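Local atomic coordinates of hemoglobin component VII (PDB entry 1X46), a protein that binds heme and, as a globin of a midge larva, probably stores or carries oxygen. Residues A[16-21]-A[133-138]; A[29-34]-A[54-59]. All coordinates share one frame; numbering follows the deposited sequence.

Overall arrangement
Contact 1 joins two helices, contact 2 a helix and a turn, of one globin chain, and contact 2 is nested within the loop that contact 1 closes. Contact 1 is buried and joins helix 9-20 to helix 129-146 through two tryptophans and a serine; contact 2 lies at the surface, where helix 26-36 meets the turn that follows helix 52-55. They share no helix, and their centres are about 22 Å apart, yet they meet where Trp19 CZ3 packs on Ile29 CD1 at 4.2 Å, across helices consecutive in sequence. In the interior, a direct indole-to-hydroxyl hydrogen bond accompanies ring packing; at the surface, a lysine lies over a tyrosine face and a water bonded to the lysine also reaches the tyrosine hydroxyl weakly.

Contact 1: residues A[16-21]-A[133-138]; sequences KSSWAQ and KAWDSA
The indole of Trp135 is carried across to Ser18 and Trp19 by a first torsion that sets CG opposite the carbonyl carbon and beside the backbone N (chi1 -77°), while Ser18 holds OG between its own backbone N and carbonyl carbon (chi1 61°), turned to meet it. This is the meeting of the first and last long helices of the globin fold, 9-20 and 129-146. The backbones stay well apart, with Ser18 CA and Trp135 CA 9.5 Å from each other, and the large indole spans the interval. Trp135 NE1 donates to Ser18 OG over 2.8 Å, with an angle of 156° at the hydrogen and the oxygen nearly in the ring plane. The hydroxyl accepts from the indole N-H and bonds to Leu14 O, one turn earlier in its own helix, which together with the surrounding packing restrains the ring. The six-membered half of Trp135 reaches further, to Trp19, and the two side chains cross at about a right angle. Trp19 directs its own polar edge elsewhere, bonding through NE1 to Asn73 OD1. Ile76 of helix 59-78 touches both tryptophans, and Leu116 and Leu120 of helix 106-123 pack against Trp135, making this a junction of four helices in the hydrophobic interior, not itself at the heme, although the Trp19 side chain comes within about 8 Å of it. The benzene end of Trp135 rests on the root of the Trp19 side chain: Trp135 CH2 lies 3.9 Å from Trp19 CE3, and Trp135 CZ2 lies 3.9 Å from Trp19 CB.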
loop_
_atom_site.group_PDB
_atom_site.type_symbol
_atom_site.label_atom_id
_atom_site.label_comp_id
_atom_site.label_asym_id
_atom_site.label_seq_id
_atom_site.Cartn_x
_atom_site.Cartn_y
_atom_site.Cartn_z
ATOM N N LYS A 16 -1.608 -6.579 10.570
ATOM C CA LYS A 16 -2.649 -7.490 10.074
ATOM C C LYS A 16 -4.053 -7.114 10.591
ATOM O O LYS A 16 -5.020 -7.105 9.814
ATOM C CB LYS A 16 -2.346 -8.942 10.457
ATOM C CG LYS A 16 -1.160 -9.549 9.762
ATOM C CD LYS A 16 -0.903 -10.994 10.201
ATOM C CE LYS A 16 0.268 -11.556 9.386
ATOM N NZ LYS A 16 0.681 -12.926 9.822
ATOM N N SER A 17 -4.155 -6.768 11.876
ATOM C CA SER A 17 -5.472 -6.479 12.446
ATOM C C SER A 17 -6.059 -5.150 11.989
ATOM O O SER A 17 -7.252 -5.068 11.718
ATOM C CB SER A 17 -5.486 -6.588 13.971
ATOM O OG SER A 17 -4.505 -5.773 14.564
ATOM N N SER A 18 -5.218 -4.114 11.873
ATOM C CA SER A 18 -5.704 -2.840 11.392
ATOM C C SER A 18 -6.016 -2.890 9.886
ATOM O O SER A 18 -6.986 -2.300 9.417
ATOM C CB SER A 18 -4.726 -1.697 11.765
ATOM O OG SER A 18 -3.447 -1.879 11.190
ATOM N N TRP A 19 -5.211 -3.651 9.142
ATOM C CA TRP A 19 -5.514 -3.911 7.742
ATOM C C TRP A 19 -6.874 -4.576 7.554
ATOM O O TRP A 19 -7.632 -4.225 6.649
ATOM C CB TRP A 19 -4.396 -4.741 7.107
ATOM C CG TRP A 19 -4.686 -5.091 5.674
ATOM C CD1 TRP A 19 -4.861 -6.357 5.156
ATOM C CD2 TRP A 19 -4.807 -4.182 4.570
ATOM N NE1 TRP A 19 -5.085 -6.271 3.801
ATOM C CE2 TRP A 19 -5.055 -4.954 3.416
ATOM C CE3 TRP A 19 -4.720 -2.789 4.438
ATOM C CZ2 TRP A 19 -5.249 -4.368 2.140
ATOM C CZ3 TRP A 19 -4.900 -2.212 3.174
ATOM C CH2 TRP A 19 -5.172 -3.003 2.049
ATOM N N ALA A 20 -7.141 -5.568 8.400
ATOM C CA ALA A 20 -8.415 -6.277 8.323
ATOM C C ALA A 20 -9.625 -5.343 8.499
ATOM O O ALA A 20 -10.731 -5.650 8.030
ATOM C CB ALA A 20 -8.447 -7.415 9.359
ATOM N N GLN A 21 -9.401 -4.196 9.151
ATOM C CA GLN A 21 -10.465 -3.214 9.369
ATOM C C GLN A 21 -10.762 -2.376 8.113
ATOM O O GLN A 21 -11.823 -1.754 8.026
ATOM C CB GLN A 21 -10.087 -2.278 10.523
ATOM C CG GLN A 21 -10.080 -2.922 11.898
ATOM C CD GLN A 21 -10.146 -1.887 13.008
ATOM O OE1 GLN A 21 -11.141 -1.146 13.112
ATOM N NE2 GLN A 21 -9.096 -1.817 13.821
ATOM N N LYS A 133 3.669 3.280 14.287
ATOM C CA LYS A 133 5.017 2.729 14.365
ATOM C C LYS A 133 5.110 1.374 13.677
ATOM O O LYS A 133 6.066 1.132 12.945
ATOM C CB LYS A 133 5.453 2.612 15.823
ATOM C CG LYS A 133 6.923 2.315 15.988
ATOM C CD LYS A 133 7.272 2.490 17.447
ATOM C CE LYS A 133 7.117 1.170 18.157
ATOM N NZ LYS A 133 8.273 0.286 17.793
ATOM N N ALA A 134 4.097 0.523 13.877
ATOM C CA ALA A 134 4.091 -0.804 13.253
ATOM C C ALA A 134 4.051 -0.702 11.721
ATOM O O ALA A 134 4.854 -1.355 11.027
ATOM C CB ALA A 134 2.942 -1.631 13.756
ATOM N N TRP A 135 3.128 0.113 11.189
ATOM C CA TRP A 135 3.098 0.319 9.740
ATOM C C TRP A 135 4.367 0.968 9.174
ATOM O O TRP A 135 4.794 0.627 8.070
ATOM C CB TRP A 135 1.876 1.136 9.336
ATOM C CG TRP A 135 0.619 0.367 9.332
ATOM C CD1 TRP A 135 -0.283 0.248 10.345
ATOM C CD2 TRP A 135 0.078 -0.371 8.225
ATOM N NE1 TRP A 135 -1.347 -0.534 9.952
ATOM C CE2 TRP A 135 -1.160 -0.925 8.652
ATOM C CE3 TRP A 135 0.496 -0.604 6.910
ATOM C CZ2 TRP A 135 -1.971 -1.715 7.813
ATOM C CZ3 TRP A 135 -0.311 -1.397 6.070
ATOM C CH2 TRP A 135 -1.531 -1.942 6.523
ATOM N N ASP A 136 4.974 1.880 9.939
ATOM C CA ASP A 136 6.216 2.534 9.515
ATOM C C ASP A 136 7.282 1.459 9.308
ATOM O O ASP A 136 8.025 1.514 8.329
ATOM C CB ASP A 136 6.663 3.553 10.589
ATOM C CG ASP A 136 5.987 4.914 10.442
ATOM O OD1 ASP A 136 5.249 5.126 9.473
ATOM O OD2 ASP A 136 6.173 5.851 11.228
ATOM N N SER A 137 7.332 0.494 10.231
ATOM C CA SER A 137 8.338 -0.584 10.167
ATOM C C SER A 137 8.090 -1.488 8.968
ATOM O O SER A 137 9.049 -1.921 8.317
ATOM C CB SER A 137 8.351 -1.399 11.464
ATOM O OG SER A 137 8.780 -0.576 12.538
ATOM N N ALA A 138 6.818 -1.776 8.696
ATOM C CA ALA A 138 6.438 -2.576 7.542
ATOM C C ALA A 138 6.805 -1.872 6.228
ATOM O O ALA A 138 7.410 -2.458 5.331
ATOM C CB ALA A 138 4.953 -2.877 7.589
#

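Contact 2: residues A[29-34]-A[54-59]; sequences ILYNFF and SLKDTA
Lys56 meets helix 26-36 by placing CD and CE beside CD1 of the Tyr31 ring, CE 3.6 Å from Tyr31 CD1 and offset toward the rim, with NZ over the middle of the same face. Leu55, at the end of helix 52-55, packs instead on Phe47 and Gln41 and opens a type II beta turn that runs to Thr58. Lys56, the first residue beyond helical backbone angles, extends from CB and then bends at chi3 (44°), which carries CE and NZ across the ring. Its CE makes a CH-pi contact 3.8 Å from the Tyr31 centroid, and NZ stands 3.9 Å from that centroid, only 4° off the ring normal, in a cation-pi interaction. After Asp57, Thr58 closes the turn: its N and OG1 both donate to Leu55 O, OG1 at 2.6 Å. Thr58 is also the N-cap residue of helix 59-78, so the turn that presents Lys56 leads directly into that long globin helix. A water accepts from Lys56 NZ and donates weakly to Tyr31 OH, whose stronger partner is Glu53. The ammonium group probably gains electrostatic stabilisation from the ring face while one N-H bonds to the water, and the CD-CE methylenes cover the ring near CD1.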
loop_
_atom_site.group_PDB
_atom_site.type_symbol
_atom_site.label_atom_id
_atom_site.label_comp_id
_atom_site.label_asym_id
_atom_site.label_seq_id
_atom_site.Cartn_x
_atom_site.Cartn_y
_atom_site.Cartn_z
ATOM N N ILE A 29 -10.091 3.320 -0.350
ATOM C CA ILE A 29 -8.639 3.497 -0.208
ATOM C C ILE A 29 -8.082 4.149 -1.472
ATOM O O ILE A 29 -7.277 5.095 -1.397
ATOM C CB ILE A 29 -7.951 2.111 0.015
ATOM C CG1 ILE A 29 -8.263 1.583 1.419
ATOM C CG2 ILE A 29 -6.415 2.225 -0.213
ATOM C CD1 ILE A 29 -7.961 0.093 1.574
ATOM N N LEU A 30 -8.499 3.676 -2.647
ATOM C CA LEU A 30 -8.005 4.265 -3.891
ATOM C C LEU A 30 -8.470 5.692 -4.073
ATOM O O LEU A 30 -7.695 6.570 -4.511
ATOM C CB LEU A 30 -8.369 3.408 -5.132
ATOM C CG LEU A 30 -7.771 3.840 -6.472
ATOM C CD1 LEU A 30 -6.233 3.834 -6.382
ATOM C CD2 LEU A 30 -8.250 2.900 -7.612
ATOM N N TYR A 31 -9.753 5.930 -3.791
ATOM C CA TYR A 31 -10.251 7.297 -3.853
ATOM C C TYR A 31 -9.437 8.218 -2.928
ATOM O O TYR A 31 -9.057 9.315 -3.369
ATOM C CB TYR A 31 -11.735 7.317 -3.481
ATOM C CG TYR A 31 -12.295 8.707 -3.379
ATOM C CD1 TYR A 31 -12.870 9.323 -4.481
ATOM C CD2 TYR A 31 -12.256 9.398 -2.166
ATOM C CE1 TYR A 31 -13.398 10.605 -4.388
ATOM C CE2 TYR A 31 -12.776 10.697 -2.077
ATOM C CZ TYR A 31 -13.343 11.266 -3.202
ATOM O OH TYR A 31 -13.883 12.534 -3.154
ATOM N N ASN A 32 -9.136 7.758 -1.711
ATOM C CA ASN A 32 -8.371 8.591 -0.788
ATOM C C ASN A 32 -6.980 8.904 -1.324
ATOM O O ASN A 32 -6.480 10.024 -1.215
ATOM C CB ASN A 32 -8.286 7.925 0.564
ATOM C CG ASN A 32 -7.561 8.766 1.565
ATOM O OD1 ASN A 32 -8.029 9.852 1.931
ATOM N ND2 ASN A 32 -6.432 8.275 2.033
ATOM N N PHE A 33 -6.356 7.918 -1.937
ATOM C CA PHE A 33 -5.039 8.105 -2.528
ATOM C C PHE A 33 -5.086 9.141 -3.626
ATOM O O PHE A 33 -4.292 10.091 -3.588
ATOM C CB PHE A 33 -4.501 6.736 -3.022
ATOM C CG PHE A 33 -3.184 6.830 -3.767
ATOM C CD1 PHE A 33 -2.121 7.556 -3.244
ATOM C CD2 PHE A 33 -3.022 6.197 -5.015
ATOM C CE1 PHE A 33 -0.899 7.644 -3.936
ATOM C CE2 PHE A 33 -1.814 6.288 -5.719
ATOM C CZ PHE A 33 -0.738 7.000 -5.163
ATOM N N PHE A 34 -6.009 9.015 -4.592
ATOM C CA PHE A 34 -6.057 9.961 -5.687
ATOM C C PHE A 34 -6.518 11.349 -5.225
ATOM O O PHE A 34 -6.068 12.345 -5.796
ATOM C CB PHE A 34 -7.009 9.430 -6.776
ATOM C CG PHE A 34 -6.441 8.275 -7.595
ATOM C CD1 PHE A 34 -5.077 7.967 -7.595
ATOM C CD2 PHE A 34 -7.295 7.541 -8.395
ATOM C CE1 PHE A 34 -4.594 6.918 -8.366
ATOM C CE2 PHE A 34 -6.836 6.500 -9.186
ATOM C CZ PHE A 34 -5.497 6.172 -9.179
ATOM N N SER A 54 -16.526 11.290 -10.613
ATOM C CA SER A 54 -17.185 10.465 -11.632
ATOM C C SER A 54 -16.672 9.039 -11.602
ATOM O O SER A 54 -17.409 8.102 -11.876
ATOM C CB SER A 54 -16.897 11.030 -13.033
ATOM O OG SER A 54 -17.388 12.350 -13.151
ATOM N N LEU A 55 -15.392 8.881 -11.308
ATOM C CA LEU A 55 -14.777 7.544 -11.316
ATOM C C LEU A 55 -15.258 6.607 -10.200
ATOM O O LEU A 55 -15.366 5.382 -10.401
ATOM C CB LEU A 55 -13.255 7.675 -11.250
ATOM C CG LEU A 55 -12.549 8.135 -12.516
ATOM C CD1 LEU A 55 -11.106 8.535 -12.182
ATOM C CD2 LEU A 55 -12.539 7.034 -13.589
ATOM N N LYS A 56 -15.503 7.126 -9.004
ATOM C CA LYS A 56 -15.956 6.306 -7.895
ATOM C C LYS A 56 -17.302 5.548 -8.216
ATOM O O LYS A 56 -18.215 6.106 -8.805
ATOM C CB LYS A 56 -16.041 7.148 -6.607
ATOM C CG LYS A 56 -16.004 6.315 -5.344
ATOM C CD LYS A 56 -15.608 7.038 -4.032
ATOM C CE LYS A 56 -16.258 8.391 -3.841
ATOM N NZ LYS A 56 -16.360 8.762 -2.389
ATOM N N ASP A 57 -17.401 4.278 -7.843
ATOM C CA ASP A 57 -18.557 3.442 -8.173
ATOM C C ASP A 57 -18.637 2.987 -9.633
ATOM O O ASP A 57 -19.663 2.479 -10.058
ATOM C CB ASP A 57 -19.886 4.068 -7.707
ATOM C CG ASP A 57 -19.903 4.307 -6.215
ATOM O OD1 ASP A 57 -19.816 3.316 -5.458
ATOM O OD2 ASP A 57 -19.956 5.439 -5.713
ATOM N N THR A 58 -17.558 3.163 -10.384
ATOM C CA THR A 58 -17.464 2.566 -11.719
ATOM C C THR A 58 -16.607 1.343 -11.658
ATOM O O THR A 58 -15.697 1.224 -10.817
ATOM C CB THR A 58 -16.937 3.521 -12.797
ATOM O OG1 THR A 58 -15.552 3.864 -12.557
ATOM C CG2 THR A 58 -17.724 4.850 -12.763
ATOM N N ALA A 59 -16.867 0.435 -12.582
ATOM C CA ALA A 59 -16.139 -0.821 -12.587
ATOM C C ALA A 59 -14.643 -0.687 -12.852
ATOM O O ALA A 59 -13.876 -1.346 -12.172
ATOM C CB ALA A 59 -16.805 -1.858 -13.557
HETATM O O HOH W 1 -16.446 11.644 -2.075
#